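Local coordinates for Two-component system sensor histidine kinase (Bacteroides thetaiotaomicron, PDB 3OTT), which probably senses saccharides through this extracellular beta-propeller and beta-sandwich portion and relays the signal by histidine phosphorylation to control transcription, at residues I317-S328 against F339-D350. Numbering follows the deposited sequence.
Sequences ITGTGDGNQFYS and FGGANGLIRFTD
Ile317 lays its CG2 methyl over one face of the Phe348 ring, a CH-pi contact 4.1 Å from the ring centroid, packing the short helix 315-318 against a four-stranded antiparallel blade of the beta-propeller. Two residues back on the strand, on the side of Phe348, Ile346 sets CD1 at the edge of the Phe326 ring, whose CE2 is 3.8 Å from Phe339 CB. At the 326-328/339-341 pairing, Tyr327 and Ser328 both donate their backbone N-H to Gly340 O, a classic beta bulge. Beside it, a side chain on Gly341 would run into Gln325 O. The Tyr327 hydroxyl is hydrogen-bonded to NE2 of Gln127 of the second subunit.

The polar edge lies at the hairpin turn between strands 339-341 and 344-348, where Asn324 bridges the turn with both ends of its amide. With CG anti to the backbone N (chi1 -156°), OD1 accepts from Asn343 N at 2.9 Å, while ND2 donates to Gly344 O at 3.2 Å. That oxygen also takes Gly341 N, from the opposite face of its carbonyl plane. A leucine in place of Asn324 would probably leave Asn343 N without its acceptor and the turn less firmly fixed. Asn343 ND2 donates to Gly323 O at 2.8 Å, the oxygen lying in the plane of the Asn343 amide and the bond nearly straight at 169°.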
ATOM      1  N   ILE B 317      -2.514 -10.284  -1.178  1.00 30.32           N
ATOM      2  CA  ILE B 317      -3.819 -10.701  -1.714  1.00 30.51           C
ATOM      3  C   ILE B 317      -4.703  -9.839  -2.690  1.00 31.57           C
ATOM      4  O   ILE B 317      -4.737 -10.194  -3.851  1.00 33.70           O
ATOM      5  CB  ILE B 317      -4.688 -11.323  -0.589  1.00 29.48           C
ATOM      6  CG1 ILE B 317      -3.985 -12.539   0.029  1.00 29.33           C
ATOM      7  CG2 ILE B 317      -6.084 -11.648  -1.071  1.00 27.89           C
ATOM      8  CD1 ILE B 317      -3.559 -13.715  -0.944  1.00 26.89           C
ATOM      9  N   THR B 318      -5.420  -8.747  -2.409  1.00 32.77           N
ATOM     10  CA  THR B 318      -5.186  -7.402  -1.840  1.00 33.10           C
ATOM     11  C   THR B 318      -4.456  -6.358  -2.710  1.00 35.31           C
ATOM     12  O   THR B 318      -5.116  -5.687  -3.489  1.00 35.60           O
ATOM     13  CB  THR B 318      -5.134  -7.270  -0.303  1.00 33.21           C
ATOM     14  OG1 THR B 318      -6.472  -7.438   0.216  1.00 32.58           O
ATOM     15  CG2 THR B 318      -4.704  -5.933   0.120  1.00 29.89           C
ATOM     16  N   GLY B 319      -3.140  -6.197  -2.586  1.00 36.61           N
ATOM     17  CA  GLY B 319      -2.472  -5.042  -3.185  1.00 38.07           C
ATOM     18  C   GLY B 319      -2.678  -3.702  -2.470  1.00 38.79           C
ATOM     19  O   GLY B 319      -2.431  -2.651  -3.069  1.00 39.22           O
ATOM     20  N   THR B 320      -3.076  -3.742  -1.188  1.00 38.36           N
ATOM     21  CA  THR B 320      -3.376  -2.560  -0.353  1.00 39.11           C
ATOM     22  C   THR B 320      -2.729  -2.728   1.008  1.00 38.25           C
ATOM     23  O   THR B 320      -2.450  -3.837   1.412  1.00 37.60           O
ATOM     24  CB  THR B 320      -4.898  -2.469  -0.071  1.00 39.33           C
ATOM     25  OG1 THR B 320      -5.616  -2.505  -1.312  1.00 41.17           O
ATOM     26  CG2 THR B 320      -5.251  -1.195   0.686  1.00 41.82           C
ATOM     27  N   GLY B 321      -2.510  -1.622   1.723  1.00 38.88           N
ATOM     28  CA  GLY B 321      -1.942  -1.666   3.083  1.00 37.51           C
ATOM     29  C   GLY B 321      -2.958  -1.757   4.220  1.00 35.95           C
ATOM     30  O   GLY B 321      -2.575  -1.634   5.379  1.00 37.06           O
ATOM     31  N   ASP B 322      -4.248  -1.940   3.921  1.00 34.39           N
ATOM     32  CA  ASP B 322      -5.299  -2.101   4.980  1.00 32.22           C
ATOM     33  C   ASP B 322      -5.085  -3.335   5.857  1.00 29.36           C
ATOM     34  O   ASP B 322      -4.708  -4.389   5.373  1.00 29.23           O
ATOM     35  CB  ASP B 322      -6.702  -2.200   4.366  1.00 32.73           C
ATOM     36  CG  ASP B 322      -7.203  -0.865   3.793  1.00 37.66           C
ATOM     37  OD1 ASP B 322      -7.135   0.159   4.491  1.00 44.71           O
ATOM     38  OD2 ASP B 322      -7.692  -0.828   2.642  1.00 41.11           O
ATOM     39  N   GLY B 323      -5.360  -3.204   7.139  1.00 26.33           N
ATOM     40  CA  GLY B 323      -5.202  -4.287   8.055  1.00 24.14           C
ATOM     41  C   GLY B 323      -6.462  -5.124   8.215  1.00 22.09           C
ATOM     42  O   GLY B 323      -7.518  -4.708   7.797  1.00 21.29           O
ATOM     43  N   ASN B 324      -6.311  -6.326   8.781  1.00 18.95           N
ATOM     44  CA  ASN B 324      -7.403  -7.112   9.210  1.00 17.75           C
ATOM     45  C   ASN B 324      -6.885  -8.062  10.217  1.00 17.26           C
ATOM     46  O   ASN B 324      -5.803  -8.558  10.041  1.00 20.38           O
ATOM     47  CB  ASN B 324      -8.011  -7.910   8.052  1.00 17.68           C
ATOM     48  CG  ASN B 324      -9.458  -8.284   8.313  1.00 17.25           C
ATOM     49  OD1 ASN B 324      -9.906  -8.310   9.444  1.00 16.88           O
ATOM     50  ND2 ASN B 324     -10.207  -8.491   7.260  1.00 19.41           N
ATOM     51  N   GLN B 325      -7.630  -8.330  11.280  1.00 16.68           N
ATOM     52  CA  GLN B 325      -7.344  -9.469  12.153  1.00 15.88           C
ATOM     53  C   GLN B 325      -8.337 -10.612  11.835  1.00 15.08           C
ATOM     54  O   GLN B 325      -9.555 -10.463  11.999  1.00 13.96           O
ATOM     55  CB  GLN B 325      -7.491  -9.066  13.615  1.00 16.45           C
ATOM     56  CG  GLN B 325      -7.211 -10.236  14.611  1.00 18.68           C
ATOM     57  CD  GLN B 325      -5.739 -10.404  14.843  1.00 22.41           C
ATOM     58  OE1 GLN B 325      -5.005  -9.419  14.897  1.00 22.97           O
ATOM     59  NE2 GLN B 325      -5.289 -11.658  14.980  1.00 21.46           N
ATOM     60  N   PHE B 326      -7.819 -11.759  11.419  1.00 14.28           N
ATOM     61  CA  PHE B 326      -8.665 -12.824  10.884  1.00 14.47           C
ATOM     62  C   PHE B 326      -9.246 -13.720  11.935  1.00 14.48           C
ATOM     63  O   PHE B 326      -8.477 -14.319  12.720  1.00 15.77           O
ATOM     64  CB  PHE B 326      -7.896 -13.656   9.827  1.00 15.09           C
ATOM     65  CG  PHE B 326      -7.543 -12.877   8.583  1.00 14.15           C
ATOM     66  CD1 PHE B 326      -6.236 -12.586   8.294  1.00 13.59           C
ATOM     67  CD2 PHE B 326      -8.532 -12.440   7.709  1.00 14.90           C
ATOM     68  CE1 PHE B 326      -5.922 -11.866   7.149  1.00 12.99           C
ATOM     69  CE2 PHE B 326      -8.224 -11.700   6.561  1.00 13.07           C
ATOM     70  CZ  PHE B 326      -6.937 -11.425   6.286  1.00 13.30           C
ATOM     71  N   TYR B 327     -10.591 -13.773  11.986  1.00 13.19           N
ATOM     72  CA  TYR B 327     -11.327 -14.600  12.940  1.00 13.23           C
ATOM     73  C   TYR B 327     -12.100 -15.780  12.313  1.00 13.29           C
ATOM     74  O   TYR B 327     -12.453 -16.743  13.005  1.00 12.76           O
ATOM     75  CB  TYR B 327     -12.250 -13.765  13.866  1.00 11.65           C
ATOM     76  CG  TYR B 327     -11.472 -12.787  14.760  1.00 12.54           C
ATOM     77  CD1 TYR B 327     -10.636 -13.247  15.805  1.00 10.67           C
ATOM     78  CD2 TYR B 327     -11.562 -11.424  14.565  1.00 11.51           C
ATOM     79  CE1 TYR B 327      -9.928 -12.340  16.650  1.00  9.70           C
ATOM     80  CE2 TYR B 327     -10.840 -10.507  15.383  1.00  8.95           C
ATOM     81  CZ  TYR B 327     -10.058 -10.980  16.433  1.00 11.18           C
ATOM     82  OH  TYR B 327      -9.365 -10.059  17.215  1.00 12.83           O
ATOM     83  N   SER B 328     -12.347 -15.698  11.020  1.00 14.45           N
ATOM     84  CA  SER B 328     -13.053 -16.752  10.277  1.00 16.80           C
ATOM     85  C   SER B 328     -12.399 -16.907   8.922  1.00 16.93           C
ATOM     86  O   SER B 328     -12.243 -15.936   8.155  1.00 15.87           O
ATOM     87  CB  SER B 328     -14.509 -16.418  10.057  1.00 16.20           C
ATOM     88  OG  SER B 328     -15.112 -16.066  11.271  1.00 25.57           O
ATOM     89  N   PHE B 339     -11.947 -14.980   3.941  1.00 14.20           N
ATOM     90  CA  PHE B 339     -11.131 -14.726   5.102  1.00 14.38           C
ATOM     91  C   PHE B 339     -11.603 -13.375   5.661  1.00 13.81           C
ATOM     92  O   PHE B 339     -11.462 -12.315   5.007  1.00 11.88           O
ATOM     93  CB  PHE B 339      -9.692 -14.609   4.665  1.00 15.19           C
ATOM     94  CG  PHE B 339      -9.002 -15.932   4.445  1.00 19.12           C
ATOM     95  CD1 PHE B 339      -9.728 -17.093   4.178  1.00 15.63           C
ATOM     96  CD2 PHE B 339      -7.604 -16.000   4.484  1.00 19.68           C
ATOM     97  CE1 PHE B 339      -9.087 -18.294   3.991  1.00 18.17           C
ATOM     98  CE2 PHE B 339      -6.949 -17.199   4.287  1.00 22.90           C
ATOM     99  CZ  PHE B 339      -7.720 -18.372   4.037  1.00 20.62           C
ATOM    100  N   GLY B 340     -12.181 -13.423   6.862  1.00 13.44           N
ATOM    101  CA  GLY B 340     -12.785 -12.218   7.488  1.00 13.03           C
ATOM    102  C   GLY B 340     -12.383 -12.110   8.956  1.00 13.85           C
ATOM    103  O   GLY B 340     -11.899 -13.082   9.588  1.00 13.09           O
ATOM    104  N   GLY B 341     -12.611 -10.940   9.515  1.00 12.90           N
ATOM    105  CA  GLY B 341     -12.338 -10.720  10.925  1.00 14.33           C
ATOM    106  C   GLY B 341     -12.767  -9.343  11.369  1.00 13.58           C
ATOM    107  O   GLY B 341     -13.847  -8.932  11.061  1.00 14.84           O
ATOM    108  N   ALA B 342     -11.883  -8.608  12.013  1.00 14.88           N
ATOM    109  CA  ALA B 342     -12.226  -7.309  12.621  1.00 15.22           C
ATOM    110  C   ALA B 342     -12.551  -6.307  11.558  1.00 16.45           C
ATOM    111  O   ALA B 342     -13.393  -5.466  11.762  1.00 17.77           O
ATOM    112  CB  ALA B 342     -11.046  -6.784  13.444  1.00 15.47           C
ATOM    113  N   ASN B 343     -11.836  -6.333  10.434  1.00 16.70           N
ATOM    114  CA  ASN B 343     -11.967  -5.252   9.460  1.00 16.79           C
ATOM    115  C   ASN B 343     -12.587  -5.705   8.152  1.00 16.86           C
ATOM    116  O   ASN B 343     -12.024  -5.414   7.081  1.00 18.18           O
ATOM    117  CB  ASN B 343     -10.590  -4.623   9.148  1.00 17.07           C
ATOM    118  CG  ASN B 343     -10.715  -3.241   8.412  1.00 20.67           C
ATOM    119  OD1 ASN B 343     -11.752  -2.538   8.510  1.00 18.46           O
ATOM    120  ND2 ASN B 343      -9.662  -2.868   7.663  1.00 19.23           N
ATOM    121  N   GLY B 344     -13.715  -6.421   8.212  1.00 15.66           N
ATOM    122  CA  GLY B 344     -14.406  -6.824   6.976  1.00 15.89           C
ATOM    123  C   GLY B 344     -14.019  -8.195   6.410  1.00 16.66           C
ATOM    124  O   GLY B 344     -13.320  -9.002   7.057  1.00 17.46           O
ATOM    125  N   LEU B 345     -14.447  -8.471   5.187  1.00 16.28           N
ATOM    126  CA  LEU B 345     -14.401  -9.830   4.666  1.00 15.40           C
ATOM    127  C   LEU B 345     -13.840  -9.848   3.247  1.00 14.78           C
ATOM    128  O   LEU B 345     -14.352  -9.172   2.356  1.00 14.47           O
ATOM    129  CB  LEU B 345     -15.827 -10.428   4.685  1.00 14.66           C
ATOM    130  CG  LEU B 345     -16.115 -11.821   4.113  1.00 16.87           C
ATOM    131  CD1 LEU B 345     -15.499 -12.968   4.903  1.00 13.38           C
ATOM    132  CD2 LEU B 345     -17.658 -12.074   3.945  1.00 16.48           C
ATOM    133  N   ILE B 346     -12.847 -10.690   3.030  1.00 14.00           N
ATOM    134  CA  ILE B 346     -12.153 -10.718   1.773  1.00 15.63           C
ATOM    135  C   ILE B 346     -12.450 -12.030   1.037  1.00 17.28           C
ATOM    136  O   ILE B 346     -12.231 -13.116   1.616  1.00 15.08           O
ATOM    137  CB  ILE B 346     -10.655 -10.539   1.973  1.00 16.00           C
ATOM    138  CG1 ILE B 346     -10.365  -9.301   2.837  1.00 16.12           C
ATOM    139  CG2 ILE B 346      -9.908 -10.450   0.611  1.00 17.97           C
ATOM    140  CD1 ILE B 346      -8.919  -9.249   3.326  1.00 16.91           C
ATOM    141  N   ARG B 347     -12.960 -11.893  -0.205  1.00 17.05           N
ATOM    142  CA  ARG B 347     -13.115 -12.995  -1.141  1.00 19.15           C
ATOM    143  C   ARG B 347     -11.995 -13.026  -2.182  1.00 20.12           C
ATOM    144  O   ARG B 347     -11.703 -12.006  -2.818  1.00 19.76           O
ATOM    145  CB  ARG B 347     -14.388 -12.832  -1.966  1.00 19.94           C
ATOM    146  CG  ARG B 347     -14.921 -14.099  -2.546  1.00 18.68           C
ATOM    147  CD  ARG B 347     -16.006 -13.750  -3.524  1.00 20.67           C
ATOM    148  NE  ARG B 347     -15.425 -13.467  -4.828  1.00 20.96           N
ATOM    149  CZ  ARG B 347     -16.116 -13.385  -5.962  1.00 21.64           C
ATOM    150  NH1 ARG B 347     -17.429 -13.555  -5.951  1.00 17.90           N
ATOM    151  NH2 ARG B 347     -15.478 -13.171  -7.110  1.00 18.83           N
ATOM    152  N   PHE B 348     -11.422 -14.205  -2.405  1.00 19.71           N
ATOM    153  CA  PHE B 348     -10.305 -14.309  -3.330  1.00 21.23           C
ATOM    154  C   PHE B 348     -10.156 -15.766  -3.759  1.00 22.31           C
ATOM    155  O   PHE B 348     -10.715 -16.649  -3.109  1.00 23.32           O
ATOM    156  CB  PHE B 348      -9.012 -13.708  -2.692  1.00 20.34           C
ATOM    157  CG  PHE B 348      -8.502 -14.453  -1.496  1.00 20.00           C
ATOM    158  CD1 PHE B 348      -9.105 -14.294  -0.236  1.00 18.05           C
ATOM    159  CD2 PHE B 348      -7.393 -15.305  -1.611  1.00 18.67           C
ATOM    160  CE1 PHE B 348      -8.603 -15.008   0.916  1.00 18.71           C
ATOM    161  CE2 PHE B 348      -6.897 -16.012  -0.488  1.00 17.86           C
ATOM    162  CZ  PHE B 348      -7.531 -15.880   0.790  1.00 15.41           C
ATOM    163  N   THR B 349      -9.458 -16.039  -4.843  1.00 24.15           N
ATOM    164  CA  THR B 349      -9.390 -17.398  -5.365  1.00 26.66           C
ATOM    165  C   THR B 349      -8.031 -18.107  -5.252  1.00 28.89           C
ATOM    166  O   THR B 349      -7.949 -19.343  -5.312  1.00 29.55           O
ATOM    167  CB  THR B 349      -9.785 -17.453  -6.841  1.00 27.89           C
ATOM    168  OG1 THR B 349      -8.860 -16.649  -7.585  1.00 28.29           O
ATOM    169  CG2 THR B 349     -11.231 -16.932  -7.040  1.00 26.88           C
ATOM    170  N   ASP B 350      -6.943 -17.381  -5.110  1.00 30.86           N
ATOM    171  CA  ASP B 350      -5.707 -18.139  -4.871  1.00 34.60           C
ATOM    172  C   ASP B 350      -4.909 -17.584  -3.690  1.00 34.37           C
ATOM    173  O   ASP B 350      -4.713 -16.377  -3.600  1.00 34.35           O
ATOM    174  CB  ASP B 350      -4.838 -18.305  -6.150  1.00 36.13           C
ATOM    175  CG  ASP B 350      -3.938 -17.092  -6.418  1.00 40.44           C
ATOM    176  OD1 ASP B 350      -2.692 -17.268  -6.308  1.00 44.72           O
ATOM    177  OD2 ASP B 350      -4.468 -15.976  -6.734  1.00 43.03           O
TER